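Local atomic coordinates of probable exosome complex exonuclease 2 (PDB entry 3M7N), a protein that probably serves as a non-catalytic component of the archaeal RNA-degrading exosome and helps to structure the active site of its partner Rrp41. Residues Y13-S16 with K17-D20; V119-S122 with K123-I126; V198-R202 with E203-V207. One frame throughout, in Å; residues are numbered along the deposited sequence.

In the fold
All three contacts are local, each joining residues a few positions apart, so none closes a long loop; they come in series from the N terminus without nesting or crossing. Contact 1 is the last part of helix 4-19, which packs against strand 185-192. Contact 2 shapes the loop between helix 100-115 and strand 131-141, on the other side of the chain's centre, about 50 Å from contact 1, centre to centre. Contact 3 starts the short helix 202-205 after edge strand 195-198 and before strand 211-216. Although far apart in sequence, contacts 1 and 3 touch through Val14 and Val207, so the N-terminal helix and this short helical segment meet; contact 2 touches neither.

Contact 1 (Y13-S16 with K17-D20); sequences YVLS and KLRD
Tyr13 and Lys17 face each other one turn apart near the C-terminal end of helix 4-19. Lys17 CG lies 4.2 Å above one face of the Tyr13 ring, offset toward its rim. The lysine chain bends at chi2 and chi3, -67° and -63°, and Lys17 CD stays 4.3 Å from Tyr13 OH while the ammonium goes on to a salt bridge with Glu22. On the apolar side, Leu15 CD2 and Leu18 CD1 are 4.4 Å apart, and both leucines also pack on Val192 of strand 185-192.

The backbone underneath sets these spacings. Lys17 N gives its hydrogen to Tyr13 O at 3.0 Å in a nearly straight bond, and Leu18 N and Arg19 N repeat the i to i+4 pattern to Val14 O and Leu15 O, each less straight than the one before. After these, Asp20 N reaches Ser16 O only weakly, at 3.4 Å, and Asp20 N also bonds to Lys17 O.

Val14 and Leu15 both rest on Val207, Val14 also on Ile24, so one face of the helix is held to the body of the subunit, while Tyr13 packs on the backbone of another protein's chain. One turn on from Leu15, Arg19 bends at chi3 (-60°) and folds back along the preceding turn. Its guanidinium lies over the backbone with one face toward Leu15 O and Ser16 CA, and Arg19 NH2 stands 3.4 Å from Ser16 CA.

Contact 2 (V119-S122 with K123-I126); sequences VDLS and KLVI
Asp120 and Lys123 meet across a pair of overlapping turns in the loop between helix 100-115 and strand 131-141, about 7 Å from the bound nucleic acid at the nearest atoms. Leu124 N donates to Leu121 O at 2.8 Å, coming from above the carbonyl plane; Lys123 N reaches Asp120 O only weakly. The aliphatic part of Lys123 runs beside the carboxylate, Lys123 CD 3.5 Å from Asp120 OD1, while its ammonium stays 5.5 Å (Lys123 NZ to Asp120 OD1) from the acid. With chi1 at -162° the carboxylate swings away from the Asp120 nitrogen, which brings Asp120 OD2 within reach of Ser122: Ser122 OG donates to it at 2.7 Å, on the syn side, and Ser122 N adds a weak bond. The other oxygen, Asp120 OD1, pairs with Arg181. An asparagine here would probably leave Arg181 without its charged mate. Underneath, Leu124 CD1 lies 3.9 Å from Val119 CG1, the two side chains crossing at about a right angle, and both pack on Leu178. With Ser122 and Lys123 at its corners, 121-124 is a type I beta turn, preceded by an aspartate whose weak bond from Ser122 N resembles an Asx turn.

Contact 3 (V198-R202 with E203-V207); sequences VDPSR and EEMSV
Ser201 and Glu204 form a capping box at the N terminus of the short helix 202-205, just past edge strand 195-198. Each side chain answers the other's backbone: Glu204 N donates to Ser201 OG at 3.2 Å, and Ser201 N donates to Glu204 OE2 at 2.8 Å and 160°, meeting the oxygen on its anti side. Ser201 OG stands between its backbone N and carbonyl carbon (chi1 69°), which points the hydroxyl oxygen at Glu204 N. Glu204, extended beyond CG, returns along the turn until Glu204 OE2 is also 3.2 Å from Pro200 CA. The first regular helix bond follows, Met205 N to Ser201 O at 3.0 Å. Met205 bends at chi2 and chi3, laying its sulfur obliquely against the proline ring, Met205 SD to Pro200 CG 3.6 Å. At the far end Ser206 OG donates to Glu203 O at 2.7 Å, almost in line with the carbonyl bond, and Ser206 N bonds to the same oxygen.

Outside the helix, Glu204 OE1 is paired with Arg23, Glu203 reaches Lys10 and Arg202 NH2 bonds to Asp144 O. A buried carboxylate that takes a backbone N-H and a salt bridge from Arg23 at the start of a helix is likely to stay ionised, so the Glu204 charge is probably balanced where it lies.

Contact 1 (Y13-S16 with K17-D20)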
loop_
_atom_site.group_PDB
_atom_site.type_symbol
_atom_site.label_atom_id
_atom_site.label_comp_id
_atom_site.label_asym_id
_atom_site.label_seq_id
_atom_site.Cartn_x
_atom_site.Cartn_y
_atom_site.Cartn_z
ATOM N N TYR H 13 8.783 34.993 8.557
ATOM C CA TYR H 13 9.295 36.087 7.753
ATOM C C TYR H 13 8.202 36.710 6.869
ATOM O O TYR H 13 8.028 37.924 6.849
ATOM C CB TYR H 13 10.476 35.631 6.901
ATOM C CG TYR H 13 11.131 36.785 6.185
ATOM C CD1 TYR H 13 11.730 37.813 6.898
ATOM C CD2 TYR H 13 11.144 36.857 4.798
ATOM C CE1 TYR H 13 12.320 38.881 6.251
ATOM C CE2 TYR H 13 11.734 37.917 4.145
ATOM C CZ TYR H 13 12.321 38.928 4.874
ATOM O OH TYR H 13 12.917 39.987 4.228
ATOM N N VAL H 14 7.468 35.866 6.155
ATOM C CA VAL H 14 6.332 36.313 5.370
ATOM C C VAL H 14 5.317 37.034 6.249
ATOM O O VAL H 14 4.831 38.097 5.895
ATOM C CB VAL H 14 5.638 35.140 4.683
ATOM C CG1 VAL H 14 4.380 35.607 3.983
ATOM C CG2 VAL H 14 6.590 34.458 3.701
ATOM N N LEU H 15 5.003 36.466 7.404
ATOM C CA LEU H 15 3.987 37.069 8.255
ATOM C C LEU H 15 4.458 38.411 8.798
ATOM O O LEU H 15 3.670 39.345 8.946
ATOM C CB LEU H 15 3.552 36.119 9.379
ATOM C CG LEU H 15 2.789 34.898 8.852
ATOM C CD1 LEU H 15 2.510 33.858 9.944
ATOM C CD2 LEU H 15 1.486 35.305 8.142
ATOM N N SER H 16 5.747 38.505 9.070
ATOM C CA SER H 16 6.327 39.744 9.576
ATOM C C SER H 16 6.167 40.850 8.518
ATOM O O SER H 16 5.696 41.946 8.808
ATOM C CB SER H 16 7.794 39.514 9.955
ATOM O OG SER H 16 8.508 40.723 10.059
ATOM N N LYS H 17 6.510 40.533 7.277
ATOM C CA LYS H 17 6.340 41.467 6.190
ATOM C C LYS H 17 4.883 41.863 5.985
ATOM O O LYS H 17 4.582 43.041 5.733
ATOM C CB LYS H 17 6.923 40.879 4.910
ATOM C CG LYS H 17 8.422 40.625 5.002
ATOM C CD LYS H 17 9.224 41.905 5.100
ATOM C CE LYS H 17 9.024 42.738 3.818
ATOM N NZ LYS H 17 10.047 43.835 3.626
ATOM N N LEU H 18 3.985 40.886 6.091
ATOM C CA LEU H 18 2.559 41.122 5.897
ATOM C C LEU H 18 2.023 42.113 6.930
ATOM O O LEU H 18 1.119 42.904 6.647
ATOM C CB LEU H 18 1.792 39.815 6.039
ATOM C CG LEU H 18 0.686 39.472 5.050
ATOM C CD1 LEU H 18 -0.309 38.508 5.678
ATOM C CD2 LEU H 18 -0.008 40.708 4.569
ATOM N N ARG H 19 2.573 42.038 8.136
ATOM C CA ARG H 19 2.186 42.919 9.223
ATOM C C ARG H 19 2.550 44.356 8.895
ATOM O O ARG H 19 1.918 45.282 9.378
ATOM C CB ARG H 19 2.857 42.488 10.542
ATOM C CG ARG H 19 2.102 41.380 11.291
ATOM C CD ARG H 19 2.517 41.276 12.760
ATOM N NE ARG H 19 3.942 40.986 12.887
ATOM C CZ ARG H 19 4.456 39.759 12.825
ATOM N NH1 ARG H 19 3.659 38.704 12.648
ATOM N NH2 ARG H 19 5.768 39.585 12.932
ATOM N N ASP H 20 3.583 44.530 8.083
ATOM C CA ASP H 20 3.998 45.851 7.645
ATOM C C ASP H 20 3.527 46.082 6.225
ATOM O O ASP H 20 4.192 46.772 5.468
ATOM C CB ASP H 20 5.517 45.968 7.705
ATOM C CG ASP H 20 6.014 47.397 7.507
ATOM O OD1 ASP H 20 5.322 48.352 7.924
ATOM O OD2 ASP H 20 7.122 47.562 6.947
#

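Contact 2 (V119-S122 with K123-I126)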
loop_
_atom_site.group_PDB
_atom_site.type_symbol
_atom_site.label_atom_id
_atom_site.label_comp_id
_atom_site.label_asym_id
_atom_site.label_seq_id
_atom_site.Cartn_x
_atom_site.Cartn_y
_atom_site.Cartn_z
ATOM N N VAL H 119 -13.925 25.132 -26.039
ATOM C CA VAL H 119 -13.797 24.280 -27.211
ATOM C C VAL H 119 -15.163 23.776 -27.605
ATOM O O VAL H 119 -15.879 23.204 -26.783
ATOM C CB VAL H 119 -12.897 23.058 -26.951
ATOM C CG1 VAL H 119 -12.937 22.143 -28.153
ATOM C CG2 VAL H 119 -11.470 23.489 -26.647
ATOM N N ASP H 120 -15.532 23.998 -28.860
ATOM C CA ASP H 120 -16.835 23.577 -29.348
ATOM C C ASP H 120 -16.833 22.076 -29.568
ATOM O O ASP H 120 -16.327 21.589 -30.578
ATOM C CB ASP H 120 -17.173 24.294 -30.655
ATOM C CG ASP H 120 -18.651 24.239 -30.986
ATOM O OD1 ASP H 120 -19.132 25.199 -31.625
ATOM O OD2 ASP H 120 -19.333 23.260 -30.596
ATOM N N LEU H 121 -17.406 21.351 -28.621
ATOM C CA LEU H 121 -17.340 19.901 -28.644
ATOM C C LEU H 121 -18.170 19.315 -29.775
ATOM O O LEU H 121 -17.797 18.301 -30.363
ATOM C CB LEU H 121 -17.784 19.318 -27.297
ATOM C CG LEU H 121 -16.964 19.798 -26.095
ATOM C CD1 LEU H 121 -17.472 19.168 -24.805
ATOM C CD2 LEU H 121 -15.490 19.499 -26.302
ATOM N N SER H 122 -19.295 19.951 -30.080
ATOM C CA SER H 122 -20.203 19.414 -31.084
ATOM C C SER H 122 -19.561 19.459 -32.469
ATOM O O SER H 122 -19.930 18.695 -33.354
ATOM C CB SER H 122 -21.536 20.169 -31.062
ATOM O OG SER H 122 -21.330 21.561 -31.237
ATOM N N LYS H 123 -18.595 20.353 -32.644
ATOM C CA LYS H 123 -17.830 20.425 -33.880
ATOM C C LYS H 123 -16.730 19.366 -33.940
ATOM O O LYS H 123 -15.930 19.341 -34.877
ATOM C CB LYS H 123 -17.211 21.810 -34.037
ATOM C CG LYS H 123 -18.120 22.835 -34.698
ATOM C CD LYS H 123 -17.534 24.231 -34.572
ATOM C CE LYS H 123 -18.195 25.214 -35.525
ATOM N NZ LYS H 123 -17.640 25.111 -36.910
ATOM N N LEU H 124 -16.687 18.497 -32.935
ATOM C CA LEU H 124 -15.676 17.438 -32.876
ATOM C C LEU H 124 -16.314 16.078 -33.062
ATOM O O LEU H 124 -15.755 15.050 -32.656
ATOM C CB LEU H 124 -14.910 17.481 -31.554
ATOM C CG LEU H 124 -13.979 18.686 -31.422
ATOM C CD1 LEU H 124 -13.448 18.800 -30.010
ATOM C CD2 LEU H 124 -12.846 18.566 -32.424
ATOM N N VAL H 125 -17.490 16.089 -33.678
ATOM C CA VAL H 125 -18.203 14.867 -33.993
ATOM C C VAL H 125 -17.782 14.384 -35.371
ATOM O O VAL H 125 -17.541 15.183 -36.277
ATOM C CB VAL H 125 -19.723 15.082 -33.945
ATOM C CG1 VAL H 125 -20.456 13.796 -34.302
ATOM C CG2 VAL H 125 -20.137 15.554 -32.565
ATOM N N ILE H 126 -17.669 13.074 -35.520
ATOM C CA ILE H 126 -17.244 12.491 -36.781
ATOM C C ILE H 126 -18.374 11.628 -37.327
ATOM O O ILE H 126 -18.577 11.525 -38.534
ATOM C CB ILE H 126 -15.958 11.662 -36.589
ATOM C CG1 ILE H 126 -14.811 12.574 -36.143
ATOM C CG2 ILE H 126 -15.583 10.937 -37.864
ATOM C CD1 ILE H 126 -13.541 11.840 -35.789
#

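Contact 3 (V198-R202 with E203-V207)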
loop_
_atom_site.group_PDB
_atom_site.type_symbol
_atom_site.label_atom_id
_atom_site.label_comp_id
_atom_site.label_asym_id
_atom_site.label_seq_id
_atom_site.Cartn_x
_atom_site.Cartn_y
_atom_site.Cartn_z
ATOM N N VAL H 198 -2.456 37.605 -4.199
ATOM C CA VAL H 198 -2.660 37.054 -5.526
ATOM C C VAL H 198 -1.359 36.411 -6.001
ATOM O O VAL H 198 -0.291 36.976 -5.817
ATOM C CB VAL H 198 -3.088 38.157 -6.514
ATOM C CG1 VAL H 198 -3.056 37.646 -7.948
ATOM C CG2 VAL H 198 -4.479 38.707 -6.143
ATOM N N ASP H 199 -1.459 35.219 -6.588
ATOM C CA ASP H 199 -0.294 34.551 -7.169
ATOM C C ASP H 199 0.799 34.282 -6.134
ATOM O O ASP H 199 1.918 34.767 -6.252
ATOM C CB ASP H 199 0.276 35.365 -8.337
ATOM C CG ASP H 199 1.381 34.628 -9.055
ATOM O OD1 ASP H 199 2.308 35.272 -9.586
ATOM O OD2 ASP H 199 1.315 33.382 -9.079
ATOM N N PRO H 200 0.471 33.512 -5.102
ATOM C CA PRO H 200 1.461 33.270 -4.046
ATOM C C PRO H 200 2.690 32.494 -4.558
ATOM O O PRO H 200 2.567 31.524 -5.318
ATOM C CB PRO H 200 0.680 32.417 -3.043
ATOM C CG PRO H 200 -0.310 31.686 -3.902
ATOM C CD PRO H 200 -0.747 32.708 -4.918
ATOM N N SER H 201 3.870 32.936 -4.156
ATOM C CA SER H 201 5.072 32.174 -4.412
ATOM C C SER H 201 5.097 30.960 -3.454
ATOM O O SER H 201 4.300 30.877 -2.510
ATOM C CB SER H 201 6.319 33.050 -4.219
ATOM O OG SER H 201 6.530 33.396 -2.857
ATOM N N ARG H 202 6.011 30.029 -3.703
ATOM C CA ARG H 202 6.188 28.891 -2.810
ATOM C C ARG H 202 6.581 29.377 -1.413
ATOM O O ARG H 202 6.068 28.889 -0.405
ATOM C CB ARG H 202 7.195 27.893 -3.400
ATOM C CG ARG H 202 7.592 26.725 -2.502
ATOM C CD ARG H 202 7.986 25.503 -3.345
ATOM N NE ARG H 202 8.837 24.559 -2.614
ATOM C CZ ARG H 202 9.451 23.499 -3.152
ATOM N NH1 ARG H 202 10.212 22.728 -2.391
ATOM N NH2 ARG H 202 9.319 23.208 -4.441
ATOM N N GLU H 203 7.451 30.375 -1.352
ATOM C CA GLU H 203 7.861 30.912 -0.068
ATOM C C GLU H 203 6.657 31.428 0.701
ATOM O O GLU H 203 6.537 31.210 1.903
ATOM C CB GLU H 203 8.866 32.030 -0.264
ATOM C CG GLU H 203 10.151 31.565 -0.894
ATOM C CD GLU H 203 11.348 32.264 -0.315
ATOM O OE1 GLU H 203 12.384 31.598 -0.130
ATOM O OE2 GLU H 203 11.256 33.474 -0.028
ATOM N N GLU H 204 5.747 32.093 -0.002
ATOM C CA GLU H 204 4.546 32.589 0.643
ATOM C C GLU H 204 3.657 31.443 1.103
ATOM O O GLU H 204 3.001 31.554 2.132
ATOM C CB GLU H 204 3.788 33.586 -0.252
ATOM C CG GLU H 204 4.514 34.927 -0.404
ATOM C CD GLU H 204 3.971 35.782 -1.552
ATOM O OE1 GLU H 204 4.029 37.035 -1.454
ATOM O OE2 GLU H 204 3.490 35.196 -2.543
ATOM N N MET H 205 3.645 30.341 0.358
ATOM C CA MET H 205 2.812 29.206 0.733
ATOM C C MET H 205 3.265 28.593 2.069
ATOM O O MET H 205 2.544 27.824 2.669
ATOM C CB MET H 205 2.805 28.139 -0.363
ATOM C CG MET H 205 2.100 28.551 -1.668
ATOM S SD MET H 205 0.382 29.082 -1.493
ATOM C CE MET H 205 -0.353 27.613 -0.757
ATOM N N SER H 206 4.454 28.944 2.540
ATOM C CA SER H 206 4.896 28.464 3.836
ATOM C C SER H 206 3.887 28.819 4.926
ATOM O O SER H 206 3.857 28.215 5.980
ATOM C CB SER H 206 6.243 29.077 4.183
ATOM O OG SER H 206 6.057 30.442 4.496
ATOM N N VAL H 207 3.062 29.818 4.670
ATOM C CA VAL H 207 2.089 30.257 5.653
ATOM C C VAL H 207 0.996 29.224 5.896
ATOM O O VAL H 207 0.507 29.095 7.007
ATOM C CB VAL H 207 1.463 31.621 5.257
ATOM C CG1 VAL H 207 0.319 31.970 6.188
ATOM C CG2 VAL H 207 2.535 32.720 5.285
#